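Beta-glucoside phosphorylase BglX (Unidentified, PDB 5VQE) probably cleaves beta-glucosides by phosphorolysis, as a glycoside hydrolase family 3 phosphorylase, and binds 2-deoxy-2-fluoroglucose in a pocket of its barrel domain. Local coordinates at residues Ile148-Met153 against Ile192-Gly197; Asp152-Asn157 against Val200-Gln205; Met175-Cys180 against Tyr227-Glu232; Ser209-Leu214 against His242-Asn247. One frame throughout, in Å; residues are numbered along the deposited sequence.

Interaction 1: Ile148-Met153 against Ile192-Gly197; sequences IIDIDM and IKHFPG. With G2F (2-deoxy-2-fluoro-alpha-D-glucopyranose), chain B.
Ile148 and Lys193 are joined by a single beta bridge, and their side chains meet closely: Ile148 CG1 lies 3.4 Å from Lys193 CE, tighter than ordinary carbon contact. Lys193 CG sits between the backbone N and the carbonyl carbon (chi1 67°), and the extended chain beyond it runs past the isoleucine to the sugar, where NZ donates to O3 and O4 of G2F, each 3.0 Å away. Tyr145 O accepts from the same nitrogen, and Glu146 forms a salt bridge with it, which fixes the ammonium from the protein side.

At Ile149 the backbone takes over, N donating to Lys193 O at 2.8 Å in a nearly straight bond (164°). The Ile149 side chain leans across Ile192, with CD1 3.7 Å from Ile192 CB.

Asp150 then holds His194 through both carboxylate oxygens. OD1 receives His194 N at 3.0 Å from above the carboxylate plane, and a further bond from Asp198 N. OD2 uses its syn lone pair for His194 ND1, 2.7 Å away and in the ring plane; carboxylate and imidazole are turned only 21° apart. With the backbone N held by OD1 and ND1 held by OD2, the ring is probably restrained from turning, and Lys193 CG rests over the centre of one face. This points NE2 of His194 at G2F O3, 2.8 Å away, in a hydrogen bond that either atom could donate.

The peptide bonds before His194 and Pro196 are both cis. This Lys-His pair, where the chain turns a corner at His194 and both side chains hold the sugar, is characteristic of the glucose-binding pocket of glycoside hydrolase family 3.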
loop_
_atom_site.group_PDB
_atom_site.type_symbol
_atom_site.label_atom_id
_atom_site.label_comp_id
_atom_site.label_asym_id
_atom_site.label_seq_id
_atom_site.Cartn_x
_atom_site.Cartn_y
_atom_site.Cartn_z
ATOM N N ILE A 148 3.215 2.135 -4.813
ATOM C CA ILE A 148 4.389 1.653 -4.101
ATOM C C ILE A 148 5.420 1.201 -5.121
ATOM O O ILE A 148 5.158 0.296 -5.923
ATOM C CB ILE A 148 4.011 0.510 -3.150
ATOM C CG1 ILE A 148 3.154 1.072 -2.010
ATOM C CG2 ILE A 148 5.256 -0.190 -2.591
ATOM C CD1 ILE A 148 2.484 0.027 -1.174
ATOM N N ILE A 149 6.591 1.831 -5.093
ATOM C CA ILE A 149 7.675 1.472 -5.997
ATOM C C ILE A 149 8.860 0.973 -5.186
ATOM O O ILE A 149 10.011 1.057 -5.625
ATOM C CB ILE A 149 8.060 2.649 -6.914
ATOM C CG1 ILE A 149 8.419 3.895 -6.097
ATOM C CG2 ILE A 149 6.927 2.927 -7.889
ATOM C CD1 ILE A 149 9.015 5.015 -6.944
ATOM N N ASP A 150 8.585 0.430 -4.001
ATOM C CA ASP A 150 9.580 -0.367 -3.301
ATOM C C ASP A 150 9.897 -1.621 -4.101
ATOM O O ASP A 150 9.074 -2.118 -4.873
ATOM C CB ASP A 150 9.081 -0.778 -1.918
ATOM C CG ASP A 150 8.756 0.405 -1.035
ATOM O OD1 ASP A 150 9.458 1.430 -1.138
ATOM O OD2 ASP A 150 7.807 0.289 -0.225
ATOM N N ILE A 151 11.106 -2.137 -3.898
ATOM C CA ILE A 151 11.569 -3.366 -4.535
ATOM C C ILE A 151 11.527 -4.459 -3.482
ATOM O O ILE A 151 12.089 -4.295 -2.397
ATOM C CB ILE A 151 12.995 -3.204 -5.097
ATOM C CG1 ILE A 151 13.075 -2.043 -6.087
ATOM C CG2 ILE A 151 13.459 -4.496 -5.753
ATOM C CD1 ILE A 151 14.502 -1.653 -6.454
ATOM N N ASP A 152 10.871 -5.579 -3.793
ATOM C CA ASP A 152 10.754 -6.687 -2.841
ATOM C C ASP A 152 12.013 -7.558 -2.884
ATOM O O ASP A 152 11.977 -8.755 -3.169
ATOM C CB ASP A 152 9.500 -7.507 -3.137
ATOM C CG ASP A 152 9.075 -8.386 -1.969
ATOM O OD1 ASP A 152 9.416 -8.062 -0.812
ATOM O OD2 ASP A 152 8.372 -9.399 -2.208
ATOM N N MET A 153 13.152 -6.924 -2.581
ATOM C CA MET A 153 14.418 -7.645 -2.542
ATOM C C MET A 153 14.431 -8.678 -1.424
ATOM O O MET A 153 14.727 -9.855 -1.655
ATOM C CB MET A 153 15.587 -6.679 -2.347
ATOM C CG MET A 153 15.957 -5.833 -3.519
ATOM S SD MET A 153 17.551 -5.025 -3.236
ATOM C CE MET A 153 17.662 -4.020 -4.721
ATOM N N ILE A 192 4.372 8.419 -5.218
ATOM C CA ILE A 192 5.349 7.335 -5.212
ATOM C C ILE A 192 5.954 7.212 -3.819
ATOM O O ILE A 192 6.344 8.214 -3.204
ATOM C CB ILE A 192 6.424 7.546 -6.292
ATOM C CG1 ILE A 192 7.060 8.944 -6.213
ATOM C CG2 ILE A 192 5.826 7.271 -7.672
ATOM C CD1 ILE A 192 8.190 9.158 -7.243
ATOM N N LYS A 193 6.012 5.977 -3.313
ATOM C CA LYS A 193 6.469 5.666 -1.961
ATOM C C LYS A 193 7.125 4.292 -1.996
ATOM O O LYS A 193 6.893 3.517 -2.927
ATOM C CB LYS A 193 5.300 5.713 -0.958
ATOM C CG LYS A 193 4.232 4.630 -1.147
ATOM C CD LYS A 193 3.042 4.860 -0.211
ATOM C CE LYS A 193 2.102 3.669 -0.173
ATOM N NZ LYS A 193 0.841 3.929 0.594
ATOM N N HIS A 194 7.955 3.965 -0.998
ATOM C CA HIS A 194 8.320 4.768 0.171
ATOM C C HIS A 194 9.788 5.214 0.060
ATOM O O HIS A 194 10.691 4.393 0.149
ATOM C CB HIS A 194 8.146 3.950 1.455
ATOM C CG HIS A 194 6.769 3.386 1.645
ATOM N ND1 HIS A 194 6.390 2.159 1.140
ATOM C CD2 HIS A 194 5.688 3.868 2.305
ATOM C CE1 HIS A 194 5.132 1.915 1.470
ATOM N NE2 HIS A 194 4.684 2.934 2.182
ATOM N N PHE A 195 10.020 6.487 -0.140
ATOM C CA PHE A 195 11.369 6.968 -0.408
ATOM C C PHE A 195 12.166 7.038 0.896
ATOM O O PHE A 195 11.642 7.493 1.918
ATOM C CB PHE A 195 11.293 8.336 -1.072
ATOM C CG PHE A 195 12.621 9.028 -1.232
ATOM C CD1 PHE A 195 13.055 9.939 -0.289
ATOM C CD2 PHE A 195 13.408 8.807 -2.356
ATOM C CE1 PHE A 195 14.266 10.588 -0.435
ATOM C CE2 PHE A 195 14.625 9.454 -2.504
ATOM C CZ PHE A 195 15.048 10.340 -1.540
ATOM N N PRO A 196 13.450 6.634 0.896
ATOM C CA PRO A 196 14.353 6.254 -0.193
ATOM C C PRO A 196 14.304 4.796 -0.639
ATOM O O PRO A 196 15.148 4.400 -1.445
ATOM C CB PRO A 196 15.730 6.575 0.399
ATOM C CG PRO A 196 15.577 6.245 1.815
ATOM C CD PRO A 196 14.188 6.767 2.161
ATOM N N GLY A 197 13.362 4.012 -0.122
ATOM C CA GLY A 197 13.106 2.702 -0.682
ATOM C C GLY A 197 13.061 1.572 0.320
ATOM O O GLY A 197 14.091 1.180 0.876
HETATM C C1 G2F B . 2.835 5.535 6.317
HETATM C C2 G2F B . 2.894 4.276 5.392
HETATM C C3 G2F B . 2.354 4.686 3.990
HETATM C C4 G2F B . 0.929 5.297 4.165
HETATM C C5 G2F B . 1.038 6.517 5.142
HETATM C C6 G2F B . -0.388 7.140 5.423
HETATM O O3 G2F B . 2.185 3.512 3.240
HETATM O O4 G2F B . 0.537 5.808 2.919
HETATM O O5 G2F B . 1.528 6.049 6.387
HETATM O O6 G2F B . -1.247 6.113 5.830
HETATM F F2 G2F B . 4.171 3.855 5.263
#

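Interaction 2: Asp152-Asn157 against Val200-Gln205; sequences DMNPEN and VDYRDQ
Asn154 and Val200 form the tight part of this loop-to-loop contact: Asn154 ND2 donates to Val200 O at 2.9 Å (162°), with the acceptor almost in the amide plane. CG lies anti to the backbone N (chi1 -167°), which turns the amide so that OD1 can also accept from Glu156 N at 3.1 Å, an Asx turn inside the type I beta turn Asn154-Asn157. Asn157 ND2 reaches Asp201 O at 3.0 Å, but from above the carbonyl plane and in a bent bond; its amide is further fixed by Ile159 N and Asp198. Were Asn154 replaced by an alanine, Val200 O would probably lose this donor and Glu156 N its acceptor, and the turn could shift against the opposing loop.

Met153 SD and Val200 CG2, 4.0 Å apart, make a looser apolar contact that helix 216-232 also meets. On the outer side, the CB atoms of Glu156 and Tyr202 approach to 3.9 Å before the glutamate leads away. The solvent-exposed Tyr202 ring meets Asn154 ND2 with its edge, while Arg203 CG lies over one face. Both loops follow barrel strands, the side on which TIM barrels carry their active sites, and the second holds Gln205 of the sugar pocket.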
loop_
_atom_site.group_PDB
_atom_site.type_symbol
_atom_site.label_atom_id
_atom_site.label_comp_id
_atom_site.label_asym_id
_atom_site.label_seq_id
_atom_site.Cartn_x
_atom_site.Cartn_y
_atom_site.Cartn_z
ATOM N N ASP A 152 10.871 -5.579 -3.793
ATOM C CA ASP A 152 10.754 -6.687 -2.841
ATOM C C ASP A 152 12.013 -7.558 -2.884
ATOM O O ASP A 152 11.977 -8.755 -3.169
ATOM C CB ASP A 152 9.500 -7.507 -3.137
ATOM C CG ASP A 152 9.075 -8.386 -1.969
ATOM O OD1 ASP A 152 9.416 -8.062 -0.812
ATOM O OD2 ASP A 152 8.372 -9.399 -2.208
ATOM N N MET A 153 13.152 -6.924 -2.581
ATOM C CA MET A 153 14.418 -7.645 -2.542
ATOM C C MET A 153 14.431 -8.678 -1.424
ATOM O O MET A 153 14.727 -9.855 -1.655
ATOM C CB MET A 153 15.587 -6.679 -2.347
ATOM C CG MET A 153 15.957 -5.833 -3.519
ATOM S SD MET A 153 17.551 -5.025 -3.236
ATOM C CE MET A 153 17.662 -4.020 -4.721
ATOM N N ASN A 154 14.104 -8.256 -0.205
ATOM C CA ASN A 154 14.323 -9.073 0.978
ATOM C C ASN A 154 13.049 -9.830 1.321
ATOM O O ASN A 154 12.085 -9.210 1.794
ATOM C CB ASN A 154 14.752 -8.193 2.152
ATOM C CG ASN A 154 15.288 -9.001 3.318
ATOM O OD1 ASN A 154 14.766 -10.068 3.646
ATOM N ND2 ASN A 154 16.338 -8.495 3.947
ATOM N N PRO A 155 12.996 -11.157 1.141
ATOM C CA PRO A 155 11.729 -11.883 1.351
ATOM C C PRO A 155 11.262 -11.959 2.805
ATOM O O PRO A 155 10.129 -12.401 3.039
ATOM C CB PRO A 155 12.032 -13.292 0.809
ATOM C CG PRO A 155 13.360 -13.190 0.113
ATOM C CD PRO A 155 14.087 -12.062 0.744
ATOM N N GLU A 156 12.079 -11.570 3.782
ATOM C CA GLU A 156 11.642 -11.556 5.172
ATOM C C GLU A 156 11.041 -10.220 5.580
ATOM O O GLU A 156 10.606 -10.072 6.729
ATOM C CB GLU A 156 12.814 -11.897 6.105
ATOM C CG GLU A 156 13.332 -13.323 5.956
ATOM C CD GLU A 156 12.311 -14.368 6.400
ATOM O OE1 GLU A 156 11.641 -14.147 7.434
ATOM O OE2 GLU A 156 12.176 -15.404 5.714
ATOM N N ASN A 157 11.010 -9.252 4.682
ATOM C CA ASN A 157 10.435 -7.954 5.011
ATOM C C ASN A 157 8.918 -8.081 5.065
ATOM O O ASN A 157 8.306 -8.496 4.070
ATOM C CB ASN A 157 10.847 -6.912 3.979
ATOM C CG ASN A 157 10.474 -5.509 4.395
ATOM O OD1 ASN A 157 9.383 -5.270 4.905
ATOM N ND2 ASN A 157 11.386 -4.570 4.183
ATOM N N VAL A 200 14.996 -3.580 1.218
ATOM C CA VAL A 200 16.352 -4.089 1.440
ATOM C C VAL A 200 16.478 -4.700 2.829
ATOM O O VAL A 200 16.918 -5.840 2.984
ATOM C CB VAL A 200 17.379 -2.952 1.227
ATOM C CG1 VAL A 200 18.789 -3.431 1.500
ATOM C CG2 VAL A 200 17.284 -2.409 -0.196
ATOM N N ASP A 201 16.087 -3.936 3.842
ATOM C CA ASP A 201 15.992 -4.403 5.213
ATOM C C ASP A 201 14.905 -5.476 5.321
ATOM O O ASP A 201 14.119 -5.699 4.393
ATOM C CB ASP A 201 15.682 -3.216 6.128
ATOM C CG ASP A 201 16.204 -3.394 7.544
ATOM O OD1 ASP A 201 16.453 -4.550 7.967
ATOM O OD2 ASP A 201 16.348 -2.357 8.240
ATOM N N TYR A 202 14.861 -6.149 6.476
ATOM C CA TYR A 202 13.806 -7.110 6.792
ATOM C C TYR A 202 12.906 -6.620 7.920
ATOM O O TYR A 202 12.145 -7.408 8.496
ATOM C CB TYR A 202 14.396 -8.478 7.153
ATOM C CG TYR A 202 15.386 -8.471 8.296
ATOM C CD1 TYR A 202 16.687 -8.030 8.105
ATOM C CD2 TYR A 202 15.027 -8.922 9.565
ATOM C CE1 TYR A 202 17.605 -8.022 9.142
ATOM C CE2 TYR A 202 15.941 -8.919 10.612
ATOM C CZ TYR A 202 17.231 -8.469 10.389
ATOM O OH TYR A 202 18.157 -8.457 11.412
ATOM N N ARG A 203 12.967 -5.335 8.242
ATOM C CA ARG A 203 12.274 -4.796 9.395
ATOM C C ARG A 203 11.318 -3.685 8.972
ATOM O O ARG A 203 11.430 -3.114 7.882
ATOM C CB ARG A 203 13.300 -4.321 10.437
ATOM C CG ARG A 203 14.155 -5.487 10.956
ATOM C CD ARG A 203 15.388 -5.038 11.728
ATOM N NE ARG A 203 16.268 -4.194 10.925
ATOM C CZ ARG A 203 17.285 -3.489 11.417
ATOM N NH1 ARG A 203 17.554 -3.521 12.718
ATOM N NH2 ARG A 203 18.020 -2.732 10.616
ATOM N N ASP A 204 10.361 -3.401 9.858
ATOM C CA ASP A 204 9.209 -2.550 9.571
ATOM C C ASP A 204 9.436 -1.159 10.154
ATOM O O ASP A 204 9.626 -1.019 11.368
ATOM C CB ASP A 204 7.939 -3.176 10.159
ATOM C CG ASP A 204 6.688 -2.341 9.910
ATOM O OD1 ASP A 204 6.782 -1.255 9.304
ATOM O OD2 ASP A 204 5.594 -2.775 10.338
ATOM N N GLN A 205 9.378 -0.133 9.295
ATOM C CA GLN A 205 9.560 1.248 9.738
ATOM C C GLN A 205 8.450 1.721 10.668
ATOM O O GLN A 205 8.604 2.774 11.312
ATOM C CB GLN A 205 9.660 2.196 8.537
ATOM C CG GLN A 205 8.619 1.957 7.446
ATOM C CD GLN A 205 8.237 3.218 6.700
ATOM O OE1 GLN A 205 8.566 4.341 7.112
ATOM N NE2 GLN A 205 7.535 3.039 5.582
#

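Interaction 3: Met175-Cys180 against Tyr227-Glu232; sequences MAKAYC and YQALIE
Two helices flanking the glycoside hydrolase family 3 barrel domain, 169-184 and 216-232, pack side by side where Ala176, Lys177 and Cys180 receive Leu230. Over the short segments 175-180 and 227-232 the axes approach to 10.3 Å and run nearly parallel, with a signed crossing angle of -25°, consistent with successive outer helices of a beta/alpha barrel. The shared surface is modest, 182 Å² in all.

Leu230 buries more than any other residue here, and its CD1 makes the closest contacts between side chains. Leu230 CD1 lies 4.0 Å from Ala176 CB, 4.1 Å from Lys177 CG and 4.2 Å from Cys180 SG, so it enters a shallow seat made by side chains one turn apart and the residue between them. Beneath this seat, Ala176 also touches Ile149, and Leu230 also touches Ile192 of strand 191-195, which joins the helix pair to the barrel wall.

Toward the outside, Lys177 sets CG anti to its carbonyl carbon (chi1 -74°) and then extends toward the neighbouring helix, its CE 3.8 Å from Ala229 O. A water lies between Lys177 NZ and Ala229 O, but the bridge is doubtful, one leg being too short and the other weak.

No hydrogen bond passes directly between the two segments, and the fit therefore rests mainly on dispersion between apolar groups.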
loop_
_atom_site.group_PDB
_atom_site.type_symbol
_atom_site.label_atom_id
_atom_site.label_comp_id
_atom_site.label_asym_id
_atom_site.label_seq_id
_atom_site.Cartn_x
_atom_site.Cartn_y
_atom_site.Cartn_z
ATOM N N MET A 175 4.691 -1.174 -14.262
ATOM C CA MET A 175 3.419 -1.290 -13.562
ATOM C C MET A 175 3.050 0.017 -12.875
ATOM O O MET A 175 1.890 0.444 -12.917
ATOM C CB MET A 175 3.502 -2.431 -12.549
ATOM C CG MET A 175 3.712 -3.805 -13.173
ATOM S SD MET A 175 2.179 -4.408 -13.890
ATOM C CE MET A 175 2.726 -5.866 -14.800
ATOM N N ALA A 176 4.020 0.661 -12.233
ATOM C CA ALA A 176 3.733 1.902 -11.519
ATOM C C ALA A 176 3.337 3.019 -12.478
ATOM O O ALA A 176 2.439 3.812 -12.180
ATOM C CB ALA A 176 4.943 2.315 -10.687
ATOM N N LYS A 177 4.000 3.115 -13.633
ATOM C CA LYS A 177 3.601 4.123 -14.612
ATOM C C LYS A 177 2.173 3.890 -15.087
ATOM O O LYS A 177 1.406 4.845 -15.280
ATOM C CB LYS A 177 4.547 4.107 -15.811
ATOM C CG LYS A 177 5.926 4.697 -15.579
ATOM C CD LYS A 177 6.666 4.699 -16.920
ATOM C CE LYS A 177 8.073 5.232 -16.839
ATOM N NZ LYS A 177 8.746 5.114 -18.175
ATOM N N ALA A 178 1.811 2.625 -15.299
ATOM C CA ALA A 178 0.458 2.279 -15.721
ATOM C C ALA A 178 -0.567 2.582 -14.634
ATOM O O ALA A 178 -1.654 3.098 -14.928
ATOM C CB ALA A 178 0.394 0.807 -16.111
ATOM N N TYR A 179 -0.258 2.246 -13.378
ATOM C CA TYR A 179 -1.145 2.619 -12.282
ATOM C C TYR A 179 -1.404 4.118 -12.313
ATOM O O TYR A 179 -2.552 4.572 -12.220
ATOM C CB TYR A 179 -0.543 2.191 -10.936
ATOM C CG TYR A 179 -1.367 2.603 -9.722
ATOM C CD1 TYR A 179 -1.263 3.885 -9.195
ATOM C CD2 TYR A 179 -2.243 1.712 -9.104
ATOM C CE1 TYR A 179 -2.006 4.276 -8.089
ATOM C CE2 TYR A 179 -2.999 2.102 -7.990
ATOM C CZ TYR A 179 -2.872 3.386 -7.494
ATOM O OH TYR A 179 -3.600 3.805 -6.401
ATOM N N CYS A 180 -0.340 4.904 -12.475
ATOM C CA CYS A 180 -0.501 6.352 -12.519
ATOM C C CYS A 180 -1.340 6.780 -13.714
ATOM O O CYS A 180 -2.131 7.726 -13.616
ATOM C CB CYS A 180 0.861 7.037 -12.559
ATOM S SG CYS A 180 1.828 6.862 -11.023
ATOM N N TYR A 227 12.924 5.717 -9.095
ATOM C CA TYR A 227 12.450 7.055 -8.755
ATOM C C TYR A 227 12.629 8.016 -9.926
ATOM O O TYR A 227 11.704 8.764 -10.266
ATOM C CB TYR A 227 13.153 7.555 -7.490
ATOM C CG TYR A 227 12.436 7.043 -6.268
ATOM C CD1 TYR A 227 12.826 5.862 -5.649
ATOM C CD2 TYR A 227 11.316 7.707 -5.776
ATOM C CE1 TYR A 227 12.140 5.375 -4.559
ATOM C CE2 TYR A 227 10.629 7.228 -4.680
ATOM C CZ TYR A 227 11.035 6.063 -4.084
ATOM O OH TYR A 227 10.340 5.584 -3.006
ATOM N N GLN A 228 13.788 7.981 -10.588
ATOM C CA GLN A 228 13.997 8.848 -11.744
ATOM C C GLN A 228 12.949 8.594 -12.821
ATOM O O GLN A 228 12.425 9.541 -13.417
ATOM C CB GLN A 228 15.409 8.662 -12.306
ATOM C CG GLN A 228 16.491 9.324 -11.462
ATOM C CD GLN A 228 17.884 9.128 -12.029
ATOM O OE1 GLN A 228 18.368 8.001 -12.150
ATOM N NE2 GLN A 228 18.532 10.225 -12.386
ATOM N N ALA A 229 12.604 7.327 -13.063
ATOM C CA ALA A 229 11.659 7.010 -14.131
ATOM C C ALA A 229 10.259 7.529 -13.825
ATOM O O ALA A 229 9.568 8.024 -14.723
ATOM C CB ALA A 229 11.617 5.500 -14.367
ATOM N N LEU A 230 9.808 7.397 -12.574
ATOM C CA LEU A 230 8.480 7.886 -12.217
ATOM C C LEU A 230 8.451 9.408 -12.132
ATOM O O LEU A 230 7.428 10.031 -12.440
ATOM C CB LEU A 230 8.036 7.261 -10.895
ATOM C CG LEU A 230 7.323 5.904 -11.028
ATOM C CD1 LEU A 230 5.951 6.071 -11.678
ATOM C CD2 LEU A 230 8.160 4.921 -11.815
ATOM N N ILE A 231 9.552 10.025 -11.710
ATOM C CA ILE A 231 9.621 11.481 -11.691
ATOM C C ILE A 231 9.470 12.028 -13.103
ATOM O O ILE A 231 8.674 12.938 -13.357
ATOM C CB ILE A 231 10.935 11.939 -11.037
ATOM C CG1 ILE A 231 10.908 11.614 -9.539
ATOM C CG2 ILE A 231 11.163 13.428 -11.247
ATOM C CD1 ILE A 231 12.255 11.724 -8.851
ATOM N N GLU A 232 10.226 11.469 -14.050
ATOM C CA GLU A 232 10.126 11.931 -15.428
ATOM C C GLU A 232 8.749 11.657 -16.005
ATOM O O GLU A 232 8.263 12.427 -16.842
ATOM C CB GLU A 232 11.208 11.271 -16.279
ATOM C CG GLU A 232 12.623 11.586 -15.808
ATOM C CD GLU A 232 12.852 13.075 -15.607
ATOM O OE1 GLU A 232 12.504 13.856 -16.518
ATOM O OE2 GLU A 232 13.362 13.463 -14.529
HETATM O O HOH W 1 10.070 7.789 -17.149
#

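Interaction 4: Ser209-Leu214 against His242-Asn247; sequences SSVNNL and HIRQPN
Val211 pairs with Arg244 in a parallel bridge, the flanking bonds running from Arg244 N to Ser210 O (2.9 Å) and from Asn212 N to Arg244 O (2.8 Å). Arg244, bent at its third torsion (chi3 -76°), folds back over the partner strand: NH2 donates to Ser209 O at 2.8 Å in an almost straight bond (172°), with the acceptor in the guanidinium plane, while NE makes a weak bond to Ser209 OG. Over one face of the guanidinium lies Val211 CG2, 3.8 Å from NH2, and the other valine methyl, CG1, packs on Pro246 CD at 3.7 Å.

These strands, 210-211 and 237-244, enclose helix 216-232 as a beta-alpha-beta unit, and Gln245 stands at the N-cap of the following helix, 246-252. Its OE1 accepts from Val248 N, turning NE2 back to the other segment, where it reaches Leu214 O at 2.9 Å (173°) and Asn212 OD1 at 3.1 Å. The latter bond arrives from above the carbonyl plane, the two amides being well twisted against each other. Leu214 O takes a second donor, Asn247 ND2 at 2.9 Å, from the opposite face of its carbonyl plane. A leucine in place of Gln245 would probably leave Leu214 O with Asn247 as its sole donor from this segment, Asn212 OD1 without this amide and Val248 N without its cap. Asn212 ND2 turns to Gly197 O, and its side chain also touches Trp219 and Tyr223 of helix 216-232.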
loop_
_atom_site.group_PDB
_atom_site.type_symbol
_atom_site.label_atom_id
_atom_site.label_comp_id
_atom_site.label_asym_id
_atom_site.label_seq_id
_atom_site.Cartn_x
_atom_site.Cartn_y
_atom_site.Cartn_z
ATOM N N SER A 209 13.416 2.754 12.747
ATOM C CA SER A 209 13.913 3.348 11.506
ATOM C C SER A 209 14.692 2.275 10.748
ATOM O O SER A 209 15.856 2.000 11.050
ATOM C CB SER A 209 14.771 4.577 11.782
ATOM O OG SER A 209 15.247 5.118 10.559
ATOM N N SER A 210 14.045 1.663 9.758
ATOM C CA SER A 210 14.684 0.610 8.987
ATOM C C SER A 210 15.708 1.219 8.026
ATOM O O SER A 210 15.752 2.433 7.806
ATOM C CB SER A 210 13.632 -0.224 8.255
ATOM O OG SER A 210 12.916 0.538 7.306
ATOM N N VAL A 211 16.566 0.365 7.473
ATOM C CA VAL A 211 17.796 0.821 6.828
ATOM C C VAL A 211 17.929 0.177 5.456
ATOM O O VAL A 211 17.971 -1.056 5.340
ATOM C CB VAL A 211 19.034 0.516 7.688
ATOM C CG1 VAL A 211 20.290 1.106 7.062
ATOM C CG2 VAL A 211 18.844 1.071 9.083
ATOM N N ASN A 212 18.003 1.013 4.421
ATOM C CA ASN A 212 18.397 0.608 3.072
ATOM C C ASN A 212 19.919 0.722 3.016
ATOM O O ASN A 212 20.469 1.824 2.943
ATOM C CB ASN A 212 17.695 1.494 2.045
ATOM C CG ASN A 212 17.978 1.095 0.613
ATOM O OD1 ASN A 212 19.097 0.728 0.261
ATOM N ND2 ASN A 212 16.952 1.179 -0.232
ATOM N N ASN A 213 20.614 -0.416 3.095
ATOM C CA ASN A 213 22.060 -0.426 3.289
ATOM C C ASN A 213 22.827 -0.761 2.012
ATOM O O ASN A 213 24.012 -1.118 2.076
ATOM C CB ASN A 213 22.432 -1.397 4.412
ATOM C CG ASN A 213 22.196 -2.844 4.045
ATOM O OD1 ASN A 213 21.237 -3.178 3.351
ATOM N ND2 ASN A 213 23.077 -3.720 4.513
ATOM N N LEU A 214 22.179 -0.659 0.859
ATOM C CA LEU A 214 22.896 -0.772 -0.401
ATOM C C LEU A 214 24.005 0.277 -0.455
ATOM O O LEU A 214 23.933 1.327 0.189
ATOM C CB LEU A 214 21.935 -0.594 -1.579
ATOM C CG LEU A 214 20.798 -1.619 -1.723
ATOM C CD1 LEU A 214 19.908 -1.264 -2.919
ATOM C CD2 LEU A 214 21.341 -3.037 -1.879
ATOM N N HIS A 242 10.323 6.662 6.801
ATOM C CA HIS A 242 11.207 6.651 7.961
ATOM C C HIS A 242 12.296 5.601 7.799
ATOM O O HIS A 242 12.551 4.766 8.666
ATOM C CB HIS A 242 10.380 6.430 9.217
ATOM C CG HIS A 242 9.118 7.230 9.233
ATOM N ND1 HIS A 242 9.093 8.581 8.965
ATOM C CD2 HIS A 242 7.831 6.864 9.455
ATOM C CE1 HIS A 242 7.846 9.016 9.030
ATOM N NE2 HIS A 242 7.061 7.994 9.322
ATOM N N ILE A 243 12.931 5.659 6.632
ATOM C CA ILE A 243 13.937 4.702 6.195
ATOM C C ILE A 243 15.229 5.470 5.960
ATOM O O ILE A 243 15.220 6.517 5.306
ATOM C CB ILE A 243 13.498 3.975 4.908
ATOM C CG1 ILE A 243 12.169 3.232 5.117
ATOM C CG2 ILE A 243 14.578 3.032 4.435
ATOM C CD1 ILE A 243 11.508 2.773 3.835
ATOM N N ARG A 244 16.333 4.948 6.477
ATOM C CA ARG A 244 17.643 5.545 6.242
ATOM C C ARG A 244 18.314 4.920 5.024
ATOM O O ARG A 244 18.067 3.757 4.685
ATOM C CB ARG A 244 18.545 5.370 7.465
ATOM C CG ARG A 244 18.218 6.326 8.590
ATOM C CD ARG A 244 18.930 5.957 9.873
ATOM N NE ARG A 244 18.304 4.820 10.529
ATOM C CZ ARG A 244 18.774 4.244 11.631
ATOM N NH1 ARG A 244 19.882 4.699 12.205
ATOM N NH2 ARG A 244 18.134 3.211 12.163
ATOM N N GLN A 245 19.161 5.713 4.362
ATOM C CA GLN A 245 20.077 5.223 3.327
ATOM C C GLN A 245 21.433 5.822 3.668
ATOM O O GLN A 245 21.836 6.857 3.116
ATOM C CB GLN A 245 19.625 5.601 1.917
ATOM C CG GLN A 245 19.832 4.504 0.878
ATOM C CD GLN A 245 21.252 3.935 0.865
ATOM O OE1 GLN A 245 22.195 4.577 1.335
ATOM N NE2 GLN A 245 21.409 2.730 0.304
ATOM N N PRO A 246 22.144 5.226 4.622
ATOM C CA PRO A 246 23.378 5.867 5.109
ATOM C C PRO A 246 24.419 6.075 4.028
ATOM O O PRO A 246 25.125 7.092 4.041
ATOM C CB PRO A 246 23.865 4.904 6.203
ATOM C CG PRO A 246 23.110 3.639 6.001
ATOM C CD PRO A 246 21.811 4.014 5.383
ATOM N N ASN A 247 24.528 5.151 3.073
ATOM C CA ASN A 247 25.599 5.240 2.084
ATOM C C ASN A 247 25.321 6.334 1.066
ATOM O O ASN A 247 26.245 7.025 0.619
ATOM C CB ASN A 247 25.789 3.884 1.405
ATOM C CG ASN A 247 26.378 2.850 2.347
ATOM O OD1 ASN A 247 27.273 3.157 3.127
ATOM N ND2 ASN A 247 25.864 1.628 2.297
#

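In the fold
All lie within the family 3 N-terminal domain. Interactions 1 and 2 start from one loop, 148-157, and share Asp152 and Met153, their centres about 11 Å apart. Interaction 4 follows both, its centre about 12 Å from interaction 1 and 11 Å from interaction 2, linked to the latter by Asp201-Val211 and Gln205-His242. Strands 191-195 and 237-244, sheet neighbours, connect interactions 1 and 4. Interaction 3 interleaves: 175-180 falls between the segments of interactions 1 and 2, 227-232 between those of interaction 4. Its centre lies about 12 Å from interaction 1 and 22 Å from the others. Helices thus back the sugar-binding strand of interaction 1, with loops of interactions 2 and 4 on another side.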